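Side-chain contacts in methanol--corrinoid protein co-methyltransferase (Methanosarcina barkeri, PDB 2I2X), which transfers the methyl group of methanol to the cob(I)amide bound to its partner protein MtaC, a step of methanogenesis in the methanol pathway: residues A[69-74]-A[110-115]; A[183-188]-A[388-393]; A[383-388]-A[393-398]. One frame throughout, in Å; residues are numbered along the deposited sequence.

Contact 1 (A[69-74]-A[110-115]); sequences VMERMV and EKYHDE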
# COMPACT_ATOMS: atom_id res chain seq x y z
N VAL A 69 9.48 -0.61 -10.92
CA VAL A 69 9.32 -2.00 -10.55
C VAL A 69 10.62 -2.79 -10.70
O VAL A 69 11.04 -3.47 -9.75
CB VAL A 69 8.23 -2.67 -11.45
CG1 VAL A 69 8.15 -4.16 -11.15
CG2 VAL A 69 6.87 -2.01 -11.26
N MET A 70 11.25 -2.74 -11.87
CA MET A 70 12.45 -3.57 -12.07
C MET A 70 13.56 -3.13 -11.07
O MET A 70 14.24 -3.96 -10.46
CB MET A 70 12.96 -3.52 -13.53
CG MET A 70 11.95 -4.02 -14.62
SD MET A 70 11.34 -5.71 -14.35
CE MET A 70 12.82 -6.72 -14.36
N GLU A 71 13.71 -1.83 -10.90
CA GLU A 71 14.71 -1.28 -10.03
C GLU A 71 14.48 -1.83 -8.62
O GLU A 71 15.38 -2.40 -8.01
CB GLU A 71 14.68 0.26 -10.10
CG GLU A 71 15.76 0.99 -9.30
CD GLU A 71 17.21 0.64 -9.70
OE1 GLU A 71 17.43 0.16 -10.85
OE2 GLU A 71 18.11 0.85 -8.84
N ARG A 72 13.25 -1.75 -8.12
CA ARG A 72 12.99 -2.23 -6.79
C ARG A 72 13.31 -3.71 -6.62
O ARG A 72 13.89 -4.10 -5.62
CB ARG A 72 11.55 -1.99 -6.36
CG ARG A 72 11.41 -2.30 -4.86
CD ARG A 72 12.14 -1.20 -4.01
NE ARG A 72 11.18 -0.85 -3.00
CZ ARG A 72 10.72 0.35 -2.73
NH1 ARG A 72 11.21 1.42 -3.30
NH2 ARG A 72 9.78 0.46 -1.82
N MET A 73 12.90 -4.53 -7.58
CA MET A 73 13.07 -5.96 -7.48
C MET A 73 14.55 -6.30 -7.30
O MET A 73 14.88 -7.14 -6.48
CB MET A 73 12.49 -6.69 -8.69
CG MET A 73 10.95 -6.66 -8.82
SD MET A 73 10.07 -7.09 -7.30
CE MET A 73 9.98 -8.79 -7.59
N VAL A 74 15.43 -5.63 -8.04
CA VAL A 74 16.84 -5.98 -7.99
C VAL A 74 17.49 -5.40 -6.72
O VAL A 74 18.42 -5.98 -6.18
CB VAL A 74 17.64 -5.64 -9.32
CG1 VAL A 74 16.99 -6.35 -10.56
CG2 VAL A 74 17.73 -4.16 -9.55
N GLU A 110 14.09 -6.20 -20.71
CA GLU A 110 15.28 -6.85 -21.32
C GLU A 110 16.57 -6.27 -20.77
O GLU A 110 17.47 -7.02 -20.41
CB GLU A 110 15.29 -6.74 -22.84
CG GLU A 110 14.43 -7.82 -23.50
CD GLU A 110 13.79 -7.43 -24.86
OE1 GLU A 110 13.77 -6.25 -25.26
OE2 GLU A 110 13.28 -8.35 -25.52
N LYS A 111 16.65 -4.95 -20.69
CA LYS A 111 17.84 -4.33 -20.14
C LYS A 111 18.15 -4.91 -18.72
O LYS A 111 19.30 -5.25 -18.44
CB LYS A 111 17.73 -2.79 -20.17
CG LYS A 111 18.97 -2.04 -19.59
CD LYS A 111 18.71 -0.55 -19.24
CE LYS A 111 19.72 0.03 -18.16
NZ LYS A 111 19.22 -0.01 -16.70
N TYR A 112 17.12 -5.05 -17.87
CA TYR A 112 17.31 -5.57 -16.52
C TYR A 112 17.63 -7.04 -16.51
O TYR A 112 18.48 -7.49 -15.74
CB TYR A 112 16.10 -5.30 -15.62
CG TYR A 112 16.12 -3.93 -15.01
CD1 TYR A 112 15.68 -2.82 -15.73
CD2 TYR A 112 16.62 -3.73 -13.70
CE1 TYR A 112 15.71 -1.56 -15.19
CE2 TYR A 112 16.67 -2.46 -13.15
CZ TYR A 112 16.20 -1.38 -13.90
OH TYR A 112 16.22 -0.11 -13.37
N HIS A 113 16.93 -7.81 -17.35
CA HIS A 113 17.20 -9.24 -17.44
C HIS A 113 18.65 -9.48 -17.91
O HIS A 113 19.34 -10.33 -17.34
CB HIS A 113 16.17 -9.96 -18.33
CG HIS A 113 16.48 -11.41 -18.56
ND1 HIS A 113 16.93 -11.89 -19.78
CD2 HIS A 113 16.45 -12.48 -17.73
CE1 HIS A 113 17.14 -13.19 -19.69
NE2 HIS A 113 16.85 -13.58 -18.45
N ASP A 114 19.12 -8.72 -18.90
CA ASP A 114 20.49 -8.85 -19.40
C ASP A 114 21.54 -8.54 -18.34
O ASP A 114 22.49 -9.31 -18.17
CB ASP A 114 20.72 -8.02 -20.67
CG ASP A 114 19.89 -8.51 -21.86
OD1 ASP A 114 19.48 -9.70 -21.89
OD2 ASP A 114 19.66 -7.72 -22.81
N GLU A 115 21.37 -7.44 -17.61
CA GLU A 115 22.30 -7.04 -16.55
C GLU A 115 22.33 -7.93 -15.32
O GLU A 115 23.41 -8.29 -14.85
CB GLU A 115 21.99 -5.66 -16.06
CG GLU A 115 22.87 -4.60 -16.63
CD GLU A 115 23.39 -3.69 -15.54
OE1 GLU A 115 24.45 -4.03 -14.93
OE2 GLU A 115 22.73 -2.63 -15.30

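Contact 2 (A[183-188]-A[388-393]); sequences GLLYSI and NIYLRA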
# COMPACT_ATOMS: atom_id res chain seq x y z
N GLY A 183 -31.50 -15.96 -13.18
CA GLY A 183 -30.86 -14.97 -14.04
C GLY A 183 -29.34 -15.02 -13.89
O GLY A 183 -28.60 -14.97 -14.88
N LEU A 184 -28.88 -15.14 -12.65
CA LEU A 184 -27.47 -15.39 -12.39
C LEU A 184 -26.95 -16.60 -13.17
O LEU A 184 -25.94 -16.48 -13.87
CB LEU A 184 -27.20 -15.54 -10.89
CG LEU A 184 -26.82 -14.36 -9.97
CD1 LEU A 184 -27.04 -12.96 -10.53
CD2 LEU A 184 -27.51 -14.54 -8.61
N LEU A 185 -27.64 -17.74 -13.03
CA LEU A 185 -27.31 -18.97 -13.78
C LEU A 185 -27.25 -18.77 -15.30
O LEU A 185 -26.34 -19.27 -15.98
CB LEU A 185 -28.32 -20.07 -13.49
CG LEU A 185 -27.86 -21.53 -13.37
CD1 LEU A 185 -29.01 -22.48 -13.51
CD2 LEU A 185 -26.76 -21.91 -14.36
N TYR A 186 -28.19 -17.99 -15.82
CA TYR A 186 -28.27 -17.81 -17.24
C TYR A 186 -27.17 -16.87 -17.72
O TYR A 186 -26.42 -17.22 -18.65
CB TYR A 186 -29.67 -17.31 -17.62
CG TYR A 186 -29.90 -17.04 -19.08
CD1 TYR A 186 -29.85 -18.07 -20.03
CD2 TYR A 186 -30.23 -15.75 -19.53
CE1 TYR A 186 -30.13 -17.81 -21.40
CE2 TYR A 186 -30.50 -15.48 -20.90
CZ TYR A 186 -30.44 -16.52 -21.80
OH TYR A 186 -30.68 -16.25 -23.12
N SER A 187 -27.08 -15.69 -17.11
CA SER A 187 -26.06 -14.69 -17.48
C SER A 187 -24.65 -15.20 -17.40
O SER A 187 -23.88 -15.08 -18.36
CB SER A 187 -26.17 -13.41 -16.64
OG SER A 187 -26.25 -13.71 -15.27
N ILE A 188 -24.31 -15.82 -16.28
CA ILE A 188 -22.94 -16.25 -16.07
C ILE A 188 -22.69 -17.62 -16.70
O ILE A 188 -21.80 -17.79 -17.54
CB ILE A 188 -22.58 -16.30 -14.52
CG1 ILE A 188 -22.92 -14.97 -13.83
CG2 ILE A 188 -21.16 -16.72 -14.32
CD1 ILE A 188 -22.85 -15.03 -12.31
N ASN A 388 -22.05 -30.40 -20.78
CA ASN A 388 -23.25 -29.60 -20.70
C ASN A 388 -23.00 -28.30 -19.90
O ASN A 388 -22.86 -28.32 -18.66
CB ASN A 388 -24.29 -30.47 -20.00
CG ASN A 388 -25.69 -29.90 -20.08
OD1 ASN A 388 -25.93 -28.74 -19.74
ND2 ASN A 388 -26.65 -30.74 -20.51
N ILE A 389 -22.97 -27.16 -20.60
CA ILE A 389 -22.60 -25.90 -19.95
C ILE A 389 -23.63 -25.35 -18.97
O ILE A 389 -23.27 -24.67 -18.00
CB ILE A 389 -22.20 -24.79 -20.96
CG1 ILE A 389 -23.34 -24.50 -21.97
CG2 ILE A 389 -20.89 -25.16 -21.67
CD1 ILE A 389 -23.09 -23.27 -22.85
N TYR A 390 -24.91 -25.62 -19.22
CA TYR A 390 -25.94 -25.21 -18.27
C TYR A 390 -25.91 -26.12 -17.06
O TYR A 390 -25.81 -25.67 -15.92
CB TYR A 390 -27.31 -25.29 -18.94
CG TYR A 390 -28.49 -25.40 -18.00
CD1 TYR A 390 -28.90 -24.32 -17.24
CD2 TYR A 390 -29.22 -26.58 -17.90
CE1 TYR A 390 -29.98 -24.39 -16.40
CE2 TYR A 390 -30.34 -26.68 -17.04
CZ TYR A 390 -30.71 -25.56 -16.30
OH TYR A 390 -31.81 -25.59 -15.46
N LEU A 391 -26.03 -27.41 -17.31
CA LEU A 391 -26.15 -28.37 -16.25
C LEU A 391 -24.92 -28.39 -15.34
O LEU A 391 -25.07 -28.54 -14.13
CB LEU A 391 -26.46 -29.76 -16.82
CG LEU A 391 -26.81 -30.88 -15.82
CD1 LEU A 391 -27.90 -30.47 -14.84
CD2 LEU A 391 -27.16 -32.18 -16.55
N ARG A 392 -23.72 -28.27 -15.90
CA ARG A 392 -22.51 -28.21 -15.06
C ARG A 392 -22.52 -26.98 -14.14
O ARG A 392 -22.14 -27.07 -12.97
CB ARG A 392 -21.20 -28.30 -15.87
CG ARG A 392 -20.78 -27.07 -16.64
CD ARG A 392 -19.72 -27.46 -17.70
NE ARG A 392 -19.05 -26.28 -18.25
CZ ARG A 392 -17.90 -26.29 -18.92
NH1 ARG A 392 -17.25 -27.41 -19.18
NH2 ARG A 392 -17.39 -25.14 -19.32
N ALA A 393 -22.99 -25.86 -14.67
CA ALA A 393 -23.12 -24.64 -13.90
C ALA A 393 -24.18 -24.76 -12.81
O ALA A 393 -23.97 -24.30 -11.65
CB ALA A 393 -23.42 -23.46 -14.83

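Contact 3 (A[383-388]-A[393-398]); sequences VKDGDN and AKNAAI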
# COMPACT_ATOMS: atom_id res chain seq x y z
N VAL A 383 -17.44 -31.42 -13.39
CA VAL A 383 -16.94 -32.32 -14.42
C VAL A 383 -17.90 -33.48 -14.64
O VAL A 383 -17.97 -34.05 -15.74
CB VAL A 383 -15.48 -32.81 -14.14
CG1 VAL A 383 -14.53 -31.64 -14.07
CG2 VAL A 383 -15.41 -33.66 -12.87
N LYS A 384 -18.68 -33.81 -13.60
CA LYS A 384 -19.65 -34.91 -13.71
C LYS A 384 -20.71 -34.67 -14.80
O LYS A 384 -21.38 -35.62 -15.20
CB LYS A 384 -20.25 -35.32 -12.34
CG LYS A 384 -21.26 -34.35 -11.75
CD LYS A 384 -21.83 -34.82 -10.41
CE LYS A 384 -23.14 -34.10 -10.16
NZ LYS A 384 -23.31 -33.51 -8.80
N ASP A 385 -20.83 -33.43 -15.30
CA ASP A 385 -21.68 -33.08 -16.46
C ASP A 385 -20.95 -32.12 -17.41
O ASP A 385 -21.54 -31.26 -18.05
CB ASP A 385 -23.06 -32.54 -16.03
CG ASP A 385 -23.99 -33.64 -15.49
OD1 ASP A 385 -24.36 -33.60 -14.29
OD2 ASP A 385 -24.37 -34.58 -16.24
N GLY A 386 -19.63 -32.29 -17.50
CA GLY A 386 -18.76 -31.35 -18.20
C GLY A 386 -19.08 -30.99 -19.63
O GLY A 386 -18.64 -29.92 -20.11
N ASP A 387 -19.84 -31.84 -20.33
CA ASP A 387 -20.18 -31.55 -21.74
C ASP A 387 -21.30 -30.56 -21.85
O ASP A 387 -21.45 -29.92 -22.87
CB ASP A 387 -20.53 -32.82 -22.51
CG ASP A 387 -19.34 -33.76 -22.64
OD1 ASP A 387 -18.27 -33.31 -23.13
OD2 ASP A 387 -19.47 -34.95 -22.27
N ASN A 388 -22.05 -30.40 -20.78
CA ASN A 388 -23.25 -29.60 -20.70
C ASN A 388 -23.00 -28.30 -19.90
O ASN A 388 -22.86 -28.32 -18.66
CB ASN A 388 -24.29 -30.47 -20.00
CG ASN A 388 -25.69 -29.90 -20.08
OD1 ASN A 388 -25.93 -28.74 -19.74
ND2 ASN A 388 -26.65 -30.74 -20.51
N ALA A 393 -22.99 -25.86 -14.67
CA ALA A 393 -23.12 -24.64 -13.90
C ALA A 393 -24.18 -24.76 -12.81
O ALA A 393 -23.97 -24.30 -11.65
CB ALA A 393 -23.42 -23.46 -14.83
N LYS A 394 -25.31 -25.36 -13.15
CA LYS A 394 -26.34 -25.59 -12.13
C LYS A 394 -25.79 -26.50 -11.02
O LYS A 394 -26.06 -26.23 -9.85
CB LYS A 394 -27.61 -26.15 -12.75
CG LYS A 394 -28.79 -26.32 -11.80
CD LYS A 394 -30.12 -26.34 -12.58
CE LYS A 394 -30.42 -27.71 -13.30
NZ LYS A 394 -30.48 -28.90 -12.36
N ASN A 395 -25.03 -27.54 -11.39
CA ASN A 395 -24.47 -28.46 -10.40
C ASN A 395 -23.60 -27.67 -9.39
O ASN A 395 -23.70 -27.87 -8.18
CB ASN A 395 -23.63 -29.56 -11.06
CG ASN A 395 -24.48 -30.56 -11.91
OD1 ASN A 395 -25.71 -30.59 -11.84
ND2 ASN A 395 -23.79 -31.39 -12.69
N ALA A 396 -22.81 -26.74 -9.90
CA ALA A 396 -21.86 -26.00 -9.10
C ALA A 396 -22.63 -25.14 -8.11
O ALA A 396 -22.31 -25.11 -6.92
CB ALA A 396 -20.92 -25.15 -9.98
N ALA A 397 -23.64 -24.46 -8.61
CA ALA A 397 -24.49 -23.61 -7.79
C ALA A 397 -25.16 -24.39 -6.66
O ALA A 397 -25.23 -23.91 -5.53
CB ALA A 397 -25.56 -22.95 -8.69
N ILE A 398 -25.64 -25.60 -6.96
CA ILE A 398 -26.34 -26.41 -5.95
C ILE A 398 -25.36 -27.03 -4.98
O ILE A 398 -25.64 -27.14 -3.78
CB ILE A 398 -27.27 -27.50 -6.60
CG1 ILE A 398 -28.50 -26.83 -7.23
CG2 ILE A 398 -27.71 -28.55 -5.55
CD1 ILE A 398 -29.28 -27.75 -8.21

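Contact 1 (A[69-74]-A[110-115])
Two outer helices of the TIM barrel, 55-76 and 95-116, are joined here by Tyr112, whose ring lies against Met70, Glu71 and Val74. Their segments 69-74 and 110-115 run in nearly the same direction, 21° apart, with axes 10.6 Å from each other. One face of the tyrosine ring is covered by Met70: its CB sits 3.5 Å from the ring centroid of Tyr112, almost on the ring normal, in a CH-pi contact. The methionine chain is bent at both its second and third torsions, and this curls its CE back to 3.8 Å from Tyr112 CB, at the root of the ring. In the barrel the two helices stand on either side of strand 80-86 in the chain order, and the Met70 side chain that meets the ring also reaches Ile81 and Leu83 of that strand. At the ring edge, Val74 CG1 comes to 4.1 Å from Tyr112 CD2; this valine also packs on Leu234 of the second copy of the protein. The far end of the ring is polar. Tyr112 OH donates to Glu71 OE1 over 2.8 Å, reaching the anti lone pair of that oxygen, which itself lies in the plane of the ring. Glu71 reaches this place with CG anti to its backbone N (chi1 -176°) and a bend at the next bond, its carboxylate turned 68° from the ring plane. The other carboxylate oxygen, OE2, bonds Gln75 NE2, so both oxygens are engaged, which probably restrains the carboxylate from turning.

Contact 2 (A[183-188]-A[388-393])
Leu185 supplies most of the surface buried here, setting one methyl against Tyr390 and the other against Ala393. It projects from helix 181-210, which lies between barrel strands 160-163 and 213-216 along the chain, onto the first turns of helix 389-409 among the helices that follow the last barrel strand. The two backbones come closest at Leu185 and Ala393, whose CA atoms are 7.1 Å apart. Leu185 CD1 lies 3.6 Å from Tyr390 CE1, approaching the ring obliquely, and the two side chains cross at about a right angle. The other branch, CD2, rests 3.7 Å from Ala393 CB, whose small methyl also packs on Pro252 of helix 240-259. The leucine sits at an unstaggered chi1 of -143°, with its two methyls on different partners.

Tyr390 has its CG anti to the backbone N (chi1 159°), which carries the ring away from its own helix start and toward Leu185. Its hydroxyl is bonded to Pro433 O, the ring stacks with Phe439 of helix 436-450, and Leu432 touches both the tyrosine and Leu185. The turn that bears Tyr390 is fixed in turn by Asn388 at the N-cap, where OD1 accepts from Leu391 N at 2.8 Å from above its carbonyl plane.

Between the two segments the chemistry is wholly apolar, so their fit depends on the shapes of Leu185, Tyr390 and Ala393, while the orientation of the ring is probably set largely by the hydroxyl bond to Pro433 O and the stack with Phe439.

Contact 3 (A[383-388]-A[393-398])
Leaving helix 372-383, the chain turns back in a type I beta turn from Asp385 to Asn388, closed by Asn388 N to Asp385 O at 2.9 Å, and it puts Asp385 beside Asn395 of helix 389-409, with CA atoms 8.1 Å apart. Between them Asn395 ND2 donates to Asp385 OD1 over 2.8 Å, with an N-H...O angle of 153°. The aspartate oxygen lies nearly in the amide plane and accepts the N-H through its anti lone pair, although the carboxylate itself is turned 53° from the amide. Asn395 has its CG beside its own backbone N (chi1 -68°), which sets the amide toward Asp385, and the two side chains meet at about a right angle. The Lys384 chain passes Asn395 at a slant, its CE 3.8 Å from Asn395 ND2, a van der Waals contact at the rim.

Asn395 ND2 also gives a hydrogen bond to Ser381 O, near the end of helix 372-383, and thereby ties that helix, the turn and helix 389-409 together. A leucine in place of Asn395 would probably leave Asp385 OD1 and Ser381 O without this donor, and the carboxylate less restrained in its rotation. With two acceptors for a single amide nitrogen, the chemistry fixes which way round the amide sits and lets one neutral side chain bridge a carboxylate and a backbone carbonyl at the protein surface.

Contacts 2 and 3 form one neighbourhood, their centres 8 Å apart: both use helix 389-409 and share Asn388 and Ala393. Asn388 closes the turn of contact 3 and caps the helix that contact 2 packs against. The two also touch directly, through a weak hydrogen bond between Arg392 NH1 and Gly386 O and through Leu185 CD2, which lies beside Lys394 N. Contact 1 stands apart on the opposite side of the chain's centre, 45 Å from either by centres and at least about 32 Å by nearest atoms. None lies at the metal sites or in the corrinoid pocket, but the Glu71 side chain of contact 1 is about 12 Å from a bound corrinoid.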